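Local coordinates for cyanuric acid amidohydrolase (Azorhizobium caulinodans, PDB 4NQ3), which catalyses the hydrolytic opening of the s-triazine ring of cyanuric acid, giving carboxybiuret, which decarboxylates to biuret during the breakdown of herbicides such as atrazine, at residues Arg52-Leu63 against Val74-Thr82; Ile109-Pro118 against Met130-Ala141. All blocks are in the same frame, centred on the assembly; numbering follows the deposited sequence.

Interaction 1. Residues Arg52-Leu63 against Val74-Thr82. With BR8 (barbituric acid), chain C.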
loop_
_atom_site.group_PDB
_atom_site.type_symbol
_atom_site.label_atom_id
_atom_site.label_comp_id
_atom_site.label_asym_id
_atom_site.label_seq_id
_atom_site.Cartn_x
_atom_site.Cartn_y
_atom_site.Cartn_z
ATOM N N ARG A 52 17.555 -2.417 -1.480
ATOM C CA ARG A 52 18.777 -2.059 -0.757
ATOM C C ARG A 52 19.824 -3.157 -0.908
ATOM O O ARG A 52 20.953 -2.904 -1.330
ATOM C CB ARG A 52 18.490 -1.822 0.738
ATOM C CG ARG A 52 17.686 -0.559 1.041
ATOM C CD ARG A 52 17.419 -0.357 2.522
ATOM N NE ARG A 52 16.851 -1.553 3.114
ATOM C CZ ARG A 52 15.713 -1.600 3.787
ATOM N NH1 ARG A 52 15.002 -0.497 3.973
ATOM N NH2 ARG A 52 15.293 -2.750 4.286
ATOM N N GLY A 53 19.448 -4.374 -0.519
ATOM C CA GLY A 53 20.356 -5.502 -0.569
ATOM C C GLY A 53 20.778 -5.822 -1.986
ATOM O O GLY A 53 21.948 -6.156 -2.236
ATOM N N PHE A 54 19.838 -5.670 -2.912
ATOM C CA PHE A 54 20.100 -5.862 -4.335
ATOM C C PHE A 54 21.187 -4.893 -4.837
ATOM O O PHE A 54 22.118 -5.305 -5.526
ATOM C CB PHE A 54 18.789 -5.682 -5.119
ATOM C CG PHE A 54 18.831 -6.197 -6.521
ATOM C CD1 PHE A 54 19.880 -6.986 -6.964
ATOM C CD2 PHE A 54 17.810 -5.916 -7.399
ATOM C CE1 PHE A 54 19.912 -7.475 -8.268
ATOM C CE2 PHE A 54 17.845 -6.410 -8.697
ATOM C CZ PHE A 54 18.899 -7.179 -9.127
ATOM N N ALA A 55 21.084 -3.609 -4.486
ATOM C CA ALA A 55 22.112 -2.636 -4.872
ATOM C C ALA A 55 23.459 -2.989 -4.225
ATOM O O ALA A 55 24.511 -2.840 -4.846
ATOM C CB ALA A 55 21.704 -1.236 -4.483
ATOM N N VAL A 56 23.427 -3.433 -2.970
ATOM C CA VAL A 56 24.651 -3.735 -2.247
ATOM C C VAL A 56 25.382 -4.861 -2.945
ATOM O O VAL A 56 26.567 -4.745 -3.271
ATOM C CB VAL A 56 24.385 -4.116 -0.789
ATOM C CG1 VAL A 56 25.615 -4.690 -0.182
ATOM C CG2 VAL A 56 23.942 -2.873 0.014
ATOM N N GLN A 57 24.655 -5.935 -3.222
ATOM C CA GLN A 57 25.230 -7.090 -3.897
ATOM C C GLN A 57 25.835 -6.671 -5.208
ATOM O O GLN A 57 26.934 -7.073 -5.551
ATOM C CB GLN A 57 24.168 -8.156 -4.127
ATOM C CG GLN A 57 24.711 -9.514 -4.453
ATOM C CD GLN A 57 23.617 -10.556 -4.546
ATOM O OE1 GLN A 57 22.705 -10.464 -5.397
ATOM N NE2 GLN A 57 23.713 -11.576 -3.690
ATOM N N SER A 58 25.115 -5.838 -5.939
ATOM C CA SER A 58 25.571 -5.412 -7.247
ATOM C C SER A 58 26.822 -4.583 -7.141
ATOM O O SER A 58 27.753 -4.736 -7.947
ATOM C CB SER A 58 24.483 -4.631 -7.946
ATOM O OG SER A 58 23.390 -5.499 -8.155
ATOM N N LEU A 59 26.839 -3.704 -6.143
ATOM C CA LEU A 59 27.987 -2.860 -5.915
ATOM C C LEU A 59 29.167 -3.681 -5.430
ATOM O O LEU A 59 30.289 -3.470 -5.889
ATOM C CB LEU A 59 27.639 -1.773 -4.918
ATOM C CG LEU A 59 26.896 -0.592 -5.530
ATOM C CD1 LEU A 59 26.409 0.369 -4.427
ATOM C CD2 LEU A 59 27.773 0.110 -6.562
ATOM N N GLN A 60 28.904 -4.639 -4.534
ATOM C CA GLN A 60 29.947 -5.523 -4.013
ATOM C C GLN A 60 30.627 -6.314 -5.148
ATOM O O GLN A 60 31.867 -6.369 -5.210
ATOM C CB GLN A 60 29.371 -6.480 -2.983
ATOM C CG GLN A 60 29.263 -5.957 -1.574
ATOM C CD GLN A 60 28.425 -6.900 -0.676
ATOM O OE1 GLN A 60 27.812 -7.863 -1.160
ATOM N NE2 GLN A 60 28.426 -6.639 0.638
HETATM N N MSE A 61 29.820 -6.898 -6.046
HETATM C CA MSE A 61 30.329 -7.580 -7.235
HETATM C C MSE A 61 31.228 -6.716 -8.096
HETATM O O MSE A 61 32.327 -7.135 -8.455
HETATM C CB MSE A 61 29.196 -8.089 -8.105
HETATM C CG MSE A 61 28.549 -9.346 -7.589
HETATM SE SE MSE A 61 26.966 -9.687 -8.649
HETATM C CE MSE A 61 27.926 -10.450 -10.178
ATOM N N LEU A 62 30.780 -5.517 -8.443
ATOM C CA LEU A 62 31.622 -4.624 -9.233
ATOM C C LEU A 62 32.930 -4.254 -8.495
ATOM O O LEU A 62 34.018 -4.284 -9.084
ATOM C CB LEU A 62 30.852 -3.359 -9.605
ATOM C CG LEU A 62 31.541 -2.351 -10.509
ATOM C CD1 LEU A 62 30.498 -1.493 -11.071
ATOM C CD2 LEU A 62 32.410 -1.499 -9.672
ATOM N N LEU A 63 32.823 -3.907 -7.215
ATOM C CA LEU A 63 33.985 -3.455 -6.479
ATOM C C LEU A 63 34.930 -4.622 -6.220
ATOM O O LEU A 63 36.155 -4.423 -6.219
ATOM C CB LEU A 63 33.587 -2.784 -5.162
ATOM C CG LEU A 63 32.791 -1.459 -5.212
ATOM C CD1 LEU A 63 32.347 -1.013 -3.817
ATOM C CD2 LEU A 63 33.535 -0.351 -5.908
ATOM N N VAL A 74 34.776 -0.768 1.900
ATOM C CA VAL A 74 33.981 0.362 1.423
ATOM C C VAL A 74 32.654 0.391 2.160
ATOM O O VAL A 74 31.998 -0.642 2.300
ATOM C CB VAL A 74 33.723 0.292 -0.108
ATOM C CG1 VAL A 74 32.843 1.450 -0.574
ATOM C CG2 VAL A 74 35.021 0.278 -0.849
ATOM N N CYS A 75 32.261 1.558 2.653
ATOM C CA CYS A 75 30.978 1.673 3.330
ATOM C C CYS A 75 29.866 1.804 2.330
ATOM O O CYS A 75 29.860 2.739 1.515
ATOM C CB CYS A 75 30.964 2.866 4.270
ATOM S SG CYS A 75 31.875 2.499 5.806
ATOM N N LEU A 76 28.931 0.858 2.383
ATOM C CA LEU A 76 27.778 0.878 1.497
ATOM C C LEU A 76 26.523 1.221 2.311
ATOM O O LEU A 76 26.015 0.397 3.075
ATOM C CB LEU A 76 27.639 -0.464 0.784
ATOM C CG LEU A 76 28.774 -0.846 -0.181
ATOM C CD1 LEU A 76 28.512 -2.175 -0.894
ATOM C CD2 LEU A 76 29.027 0.249 -1.235
ATOM N N VAL A 77 26.061 2.459 2.167
ATOM C CA VAL A 77 24.810 2.917 2.763
ATOM C C VAL A 77 23.709 3.011 1.709
ATOM O O VAL A 77 23.652 3.978 0.948
ATOM C CB VAL A 77 24.948 4.308 3.439
ATOM C CG1 VAL A 77 23.671 4.668 4.137
ATOM C CG2 VAL A 77 26.129 4.352 4.368
HETATM N N MSE A 78 22.842 2.013 1.645
HETATM C CA MSE A 78 21.743 2.086 0.696
HETATM C C MSE A 78 20.472 2.436 1.434
HETATM O O MSE A 78 19.953 1.630 2.197
HETATM C CB MSE A 78 21.564 0.775 -0.058
HETATM C CG MSE A 78 22.765 0.372 -0.927
HETATM SE SE MSE A 78 23.078 1.600 -2.415
HETATM C CE MSE A 78 24.774 2.347 -1.786
ATOM N N SER A 79 19.987 3.652 1.229
ATOM C CA SER A 79 18.742 4.086 1.845
ATOM C C SER A 79 17.616 3.996 0.852
ATOM O O SER A 79 17.662 4.658 -0.187
ATOM C CB SER A 79 18.843 5.509 2.359
ATOM O OG SER A 79 17.658 5.840 3.046
ATOM N N GLY A 80 16.638 3.139 1.152
ATOM C CA GLY A 80 15.498 2.914 0.281
ATOM C C GLY A 80 14.454 3.997 0.439
ATOM O O GLY A 80 14.517 4.826 1.357
ATOM N N GLY A 81 13.485 4.001 -0.464
ATOM C CA GLY A 81 12.377 4.937 -0.374
ATOM C C GLY A 81 12.602 6.180 -1.217
ATOM O O GLY A 81 13.254 7.126 -0.760
ATOM N N THR A 82 12.076 6.181 -2.445
ATOM C CA THR A 82 12.197 7.347 -3.307
ATOM C C THR A 82 10.802 7.793 -3.747
ATOM O O THR A 82 10.440 7.700 -4.921
ATOM C CB THR A 82 13.082 7.060 -4.539
ATOM O OG1 THR A 82 12.414 6.149 -5.416
ATOM C CG2 THR A 82 14.414 6.448 -4.121
HETATM N N1 BR8 C . 15.844 2.911 5.838
HETATM C C2 BR8 C . 15.698 3.132 4.512
HETATM O O2 BR8 C . 15.890 2.203 3.752
HETATM N N3 BR8 C . 15.334 4.365 4.050
HETATM C C4 BR8 C . 15.092 5.452 4.930
HETATM O O4 BR8 C . 14.759 6.542 4.477
HETATM C C5 BR8 C . 15.263 5.345 6.447
HETATM C C6 BR8 C . 15.656 3.914 6.785
HETATM O O8 BR8 C . 15.815 3.606 7.945
#
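Arg-52 has CG beside its own backbone N (chi1 -70°), which lays its aliphatic chain along Met-78 and Gly-80, and a bend at chi3 (-51°) then turns the guanidinium to the barbituric acid. Met-78, a selenomethionine bent at chi2 and chi3, sets its CG, SE and CE in turn against the helix. Its CG lies 3.6 Å from Val-56 CG2, its SE meets Ala-55 CB at 3.8 Å, and its CE ends on Leu-59 CD1 at 3.7 Å. Two residues back along the strand, Leu-76 sends CD1 between Val-56 and Gln-60, 3.9 Å from Val-56 CG1, while CD2 turns to Leu-59. Farther along, Leu-63 CD1 and Val-74 CG1 meet tip to tip at 4.1 Å. The polar work is gathered at the ligand end. Barbituric acid O2 is gripped by two donors, Arg-52 NH1 at 2.9 Å and Gly-80 N, also 2.9 Å away, with the ligand oxygen at the guanidinium edge. Gly-80 O accepts from ligand N3 at 2.9 Å in a nearly straight bond (163°), so one glycine both gives to and takes from the ring. Glu-230 makes a salt bridge with Arg-52 NE and Cys-46 O bonds to NH1, which fix the guanidinium further, and Met-78 O accepts from the active-site Lys-156. Helix 51-67 thus covers strand 75-80 within a beta-alpha-beta unit opened by strand 34-41; the start of the helix and the C-terminal end of strand 75-80 supply one side of the threefold substrate pocket.

Interaction 2. Residues Ile109-Pro118 against Met130-Ala141. With SO4 (sulfate ion), chain F; SO4 (sulfate ion), chain D.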
loop_
_atom_site.group_PDB
_atom_site.type_symbol
_atom_site.label_atom_id
_atom_site.label_comp_id
_atom_site.label_asym_id
_atom_site.label_seq_id
_atom_site.Cartn_x
_atom_site.Cartn_y
_atom_site.Cartn_z
ATOM N N ILE A 109 36.489 13.235 4.711
ATOM C CA ILE A 109 35.684 12.026 4.762
ATOM C C ILE A 109 36.344 10.945 5.587
ATOM O O ILE A 109 37.523 10.654 5.403
ATOM C CB ILE A 109 35.472 11.450 3.379
ATOM C CG1 ILE A 109 34.906 12.504 2.443
ATOM C CG2 ILE A 109 34.575 10.216 3.441
ATOM C CD1 ILE A 109 35.170 12.150 1.030
ATOM N N GLY A 110 35.600 10.343 6.504
ATOM C CA GLY A 110 36.135 9.227 7.270
ATOM C C GLY A 110 35.128 8.099 7.327
ATOM O O GLY A 110 33.915 8.340 7.318
ATOM N N ARG A 111 35.603 6.862 7.356
ATOM C CA ARG A 111 34.667 5.751 7.412
ATOM C C ARG A 111 35.062 4.849 8.554
ATOM O O ARG A 111 36.193 4.924 9.015
ATOM C CB ARG A 111 34.664 4.953 6.106
ATOM C CG ARG A 111 36.025 4.628 5.694
ATOM C CD ARG A 111 36.115 3.479 4.764
ATOM N NE ARG A 111 37.516 3.330 4.386
ATOM C CZ ARG A 111 37.942 2.641 3.336
ATOM N NH1 ARG A 111 37.054 2.040 2.546
ATOM N NH2 ARG A 111 39.250 2.576 3.060
ATOM N N ALA A 112 34.150 3.965 8.954
ATOM C CA ALA A 112 34.404 2.959 9.977
ATOM C C ALA A 112 33.288 1.923 9.920
ATOM O O ALA A 112 32.195 2.220 9.435
ATOM C CB ALA A 112 34.488 3.586 11.354
ATOM N N HIS A 113 33.565 0.723 10.435
ATOM C CA HIS A 113 32.639 -0.419 10.422
ATOM C C HIS A 113 32.470 -0.887 11.846
ATOM O O HIS A 113 33.177 -0.420 12.751
ATOM C CB HIS A 113 33.192 -1.556 9.564
ATOM C CG HIS A 113 33.529 -1.119 8.178
ATOM N ND1 HIS A 113 32.782 -1.476 7.073
ATOM C CD2 HIS A 113 34.505 -0.294 7.728
ATOM C CE1 HIS A 113 33.303 -0.907 5.996
ATOM N NE2 HIS A 113 34.348 -0.182 6.368
ATOM N N THR A 114 31.559 -1.817 12.065
ATOM C CA THR A 114 31.461 -2.396 13.389
ATOM C C THR A 114 31.210 -3.891 13.296
ATOM O O THR A 114 30.840 -4.417 12.237
ATOM C CB THR A 114 30.340 -1.768 14.234
ATOM O OG1 THR A 114 29.074 -2.325 13.842
ATOM C CG2 THR A 114 30.343 -0.266 14.119
ATOM N N PRO A 115 31.461 -4.598 14.400
ATOM C CA PRO A 115 31.126 -6.013 14.383
ATOM C C PRO A 115 29.623 -6.147 14.331
ATOM O O PRO A 115 28.906 -5.153 14.547
ATOM C CB PRO A 115 31.664 -6.526 15.716
ATOM C CG PRO A 115 32.580 -5.453 16.200
ATOM C CD PRO A 115 32.006 -4.181 15.698
ATOM N N ASP A 116 29.157 -7.372 14.147
ATOM C CA ASP A 116 27.743 -7.635 14.171
ATOM C C ASP A 116 27.155 -7.146 15.491
ATOM O O ASP A 116 27.841 -7.090 16.520
ATOM C CB ASP A 116 27.504 -9.118 13.957
ATOM C CG ASP A 116 27.547 -9.499 12.484
ATOM O OD1 ASP A 116 27.958 -8.631 11.659
ATOM O OD2 ASP A 116 27.189 -10.667 12.159
ATOM N N LEU A 117 25.898 -6.733 15.433
ATOM C CA LEU A 117 25.177 -6.232 16.596
ATOM C C LEU A 117 24.239 -7.293 17.136
ATOM O O LEU A 117 23.284 -7.669 16.440
ATOM C CB LEU A 117 24.366 -4.992 16.218
ATOM C CG LEU A 117 23.427 -4.454 17.292
ATOM C CD1 LEU A 117 24.217 -3.824 18.417
ATOM C CD2 LEU A 117 22.411 -3.484 16.699
ATOM N N PRO A 118 24.488 -7.760 18.376
ATOM C CA PRO A 118 23.602 -8.707 19.080
ATOM C C PRO A 118 22.164 -8.204 19.065
ATOM O O PRO A 118 21.950 -7.028 19.340
ATOM C CB PRO A 118 24.151 -8.731 20.501
ATOM C CG PRO A 118 25.564 -8.236 20.380
ATOM C CD PRO A 118 25.576 -7.269 19.236
HETATM N N MSE A 130 28.336 1.019 20.735
HETATM C CA MSE A 130 29.010 0.426 19.583
HETATM C C MSE A 130 29.208 1.485 18.502
HETATM O O MSE A 130 30.304 1.651 17.974
HETATM C CB MSE A 130 28.215 -0.771 19.038
HETATM C CG MSE A 130 28.924 -1.472 17.918
HETATM SE SE MSE A 130 28.068 -3.108 17.329
HETATM C CE MSE A 130 28.078 -4.053 19.023
ATOM N N VAL A 131 28.146 2.222 18.209
ATOM C CA VAL A 131 28.184 3.233 17.175
ATOM C C VAL A 131 29.083 4.387 17.606
ATOM O O VAL A 131 29.908 4.870 16.820
ATOM C CB VAL A 131 26.757 3.735 16.866
ATOM C CG1 VAL A 131 26.782 4.965 16.007
ATOM C CG2 VAL A 131 25.943 2.627 16.193
ATOM N N ALA A 132 28.980 4.777 18.876
ATOM C CA ALA A 132 29.801 5.861 19.406
ATOM C C ALA A 132 31.280 5.596 19.185
ATOM O O ALA A 132 32.022 6.485 18.752
ATOM C CB ALA A 132 29.525 6.054 20.863
ATOM N N GLN A 133 31.705 4.370 19.489
ATOM C CA GLN A 133 33.092 3.961 19.308
ATOM C C GLN A 133 33.461 4.060 17.836
ATOM O O GLN A 133 34.522 4.590 17.498
ATOM C CB GLN A 133 33.331 2.547 19.848
ATOM C CG GLN A 133 33.764 2.512 21.334
ATOM C CD GLN A 133 33.445 1.175 22.056
ATOM O OE1 GLN A 133 33.018 0.187 21.436
ATOM N NE2 GLN A 133 33.621 1.168 23.383
ATOM N N ALA A 134 32.613 3.513 16.963
ATOM C CA ALA A 134 32.861 3.585 15.526
ATOM C C ALA A 134 32.961 5.026 15.002
ATOM O O ALA A 134 33.854 5.355 14.201
ATOM C CB ALA A 134 31.786 2.848 14.779
ATOM N N VAL A 135 32.066 5.896 15.469
ATOM C CA VAL A 135 32.090 7.283 15.020
ATOM C C VAL A 135 33.381 7.971 15.431
ATOM O O VAL A 135 33.898 8.813 14.688
ATOM C CB VAL A 135 30.925 8.090 15.563
ATOM C CG1 VAL A 135 31.060 9.518 15.127
ATOM C CG2 VAL A 135 29.635 7.515 15.054
ATOM N N ARG A 136 33.917 7.610 16.598
ATOM C CA ARG A 136 35.197 8.181 17.014
ATOM C C ARG A 136 36.295 7.722 16.036
ATOM O O ARG A 136 37.083 8.547 15.549
ATOM C CB ARG A 136 35.520 7.809 18.462
ATOM C CG ARG A 136 34.731 8.615 19.498
ATOM C CD ARG A 136 34.951 8.046 20.903
ATOM N NE ARG A 136 33.972 8.506 21.903
ATOM C CZ ARG A 136 33.223 7.685 22.651
ATOM N NH1 ARG A 136 33.332 6.361 22.522
ATOM N NH2 ARG A 136 32.363 8.181 23.538
ATOM N N ARG A 137 36.319 6.426 15.717
ATOM C CA ARG A 137 37.269 5.886 14.744
ATOM C C ARG A 137 37.175 6.576 13.399
ATOM O O ARG A 137 38.185 7.006 12.860
ATOM C CB ARG A 137 37.067 4.383 14.559
ATOM C CG ARG A 137 37.768 3.533 15.611
ATOM C CD ARG A 137 37.599 2.055 15.342
ATOM N NE ARG A 137 36.387 1.564 15.979
ATOM C CZ ARG A 137 35.474 0.826 15.370
ATOM N NH1 ARG A 137 35.627 0.510 14.089
ATOM N NH2 ARG A 137 34.403 0.423 16.035
ATOM N N ALA A 138 35.971 6.695 12.852
ATOM C CA ALA A 138 35.830 7.347 11.558
ATOM C C ALA A 138 36.296 8.805 11.609
ATOM O O ALA A 138 36.919 9.292 10.662
ATOM C CB ALA A 138 34.401 7.278 11.086
HETATM N N MSE A 139 35.993 9.494 12.710
HETATM C CA MSE A 139 36.464 10.860 12.922
HETATM C C MSE A 139 37.974 10.948 12.766
HETATM O O MSE A 139 38.495 11.784 12.023
HETATM C CB MSE A 139 36.069 11.362 14.310
HETATM C CG MSE A 139 34.704 12.005 14.383
HETATM SE SE MSE A 139 34.392 12.666 16.170
HETATM C CE MSE A 139 35.656 14.137 16.171
ATOM N N ALA A 140 38.670 10.085 13.493
ATOM C CA ALA A 140 40.110 9.995 13.402
ATOM C C ALA A 140 40.592 9.751 11.968
ATOM O O ALA A 140 41.551 10.356 11.515
ATOM C CB ALA A 140 40.598 8.901 14.302
ATOM N N ALA A 141 39.964 8.813 11.278
ATOM C CA ALA A 141 40.360 8.486 9.921
ATOM C C ALA A 141 40.187 9.669 8.974
ATOM O O ALA A 141 40.879 9.773 7.966
ATOM C CB ALA A 141 39.562 7.296 9.428
HETATM S S SO4 F . 37.119 0.247 11.365
HETATM O O1 SO4 F . 37.708 0.981 12.488
HETATM O O2 SO4 F . 37.632 -1.122 11.296
HETATM O O3 SO4 F . 35.675 0.171 11.563
HETATM O O4 SO4 F . 37.441 0.950 10.119
HETATM S S SO4 D . 41.159 4.394 5.635
HETATM O O1 SO4 D . 41.894 3.304 6.287
HETATM O O2 SO4 D . 41.543 5.711 6.166
HETATM O O3 SO4 D . 41.424 4.342 4.191
HETATM O O4 SO4 D . 39.734 4.191 5.916
HETATM O O HOH W 1 39.942 9.223 4.970
#
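Arg-137 leaves the helix with CB against Ala-112 CB at 4.2 Å, and its CG and CD then run beside O1 of the chain F sulfate. A bend at chi3 (-89°) brings the guanidinium round: NE and CZ stay near O1, Ala-134 CA lies 3.5 Å from the guanidinium plane, toward the rim of one face, and NH2 comes near His-113 O. At the tip, NH1 donates to His-113 O at 2.9 Å (156°), the one direct hydrogen bond between strand and helix, and to sulfate O1 at 2.7 Å. Both sulfates probably come from the crystallisation liquor. The backbones come close, the axes of the two segments 5.9 Å apart at their nearest. Small residues allow it: Ala-112 CB rests on Ala-134 and Ala-138, and at Gly-110 a CB would run into Ala-138 O. Thr-114 puts CG2 on Ala-134 CB at 3.5 Å, while its hydroxyl bonds to Pro-115 O and His-234. Beyond the strand, Met-130, a selenomethionine, crosses Thr-114, lays SE by Pro-115 O and ends with CE 3.9 Å from Leu-117 CD1. Arg-111 packs by its carbonyl O on Ala-138, but its CB points away from the helix, and with CG between the backbone N and the carbonyl carbon (chi1 49°) the extended chain carries the guanidinium edge to the chain D sulfate, NE giving to O4 at 2.8 Å and NH2 to O3. A leucine here would lack both N-H donors, and that sulfate would probably lose this two-point hold. Helix 125-141 covers edge strand 106-113 and touches its antiparallel neighbour 235-242, forming the connection of a beta-alpha-beta crossover that passes over one strand to reach strand 150-157, in keeping with the 1-4-2-3 order all three sheets share.

The two contacts, with centres 19 Å apart, meet through the edge strands of neighbouring sheets. Cys-75 SG of interaction 1 packs 3.7 Å from both Ala-112 O and His-113 NE2 of interaction 2. Glu-235 adds a polar tie, one carboxylate oxygen taking Leu-76 N and the other in a weak bond with His-113 ND1, whose ring is held at NE2 by Glu-73 O. They differ in relation to the active site. Interaction 1 reaches it directly, with the Arg-52 side chain about 4 Å from that of Lys-156 and about 6 Å from that of Ser-226, the nucleophile. Interaction 2 lies farther off: the His-113 side chain is about 9 Å from that of Lys-156, and the Leu-117 side chain about 13 Å from a bound barbituric acid.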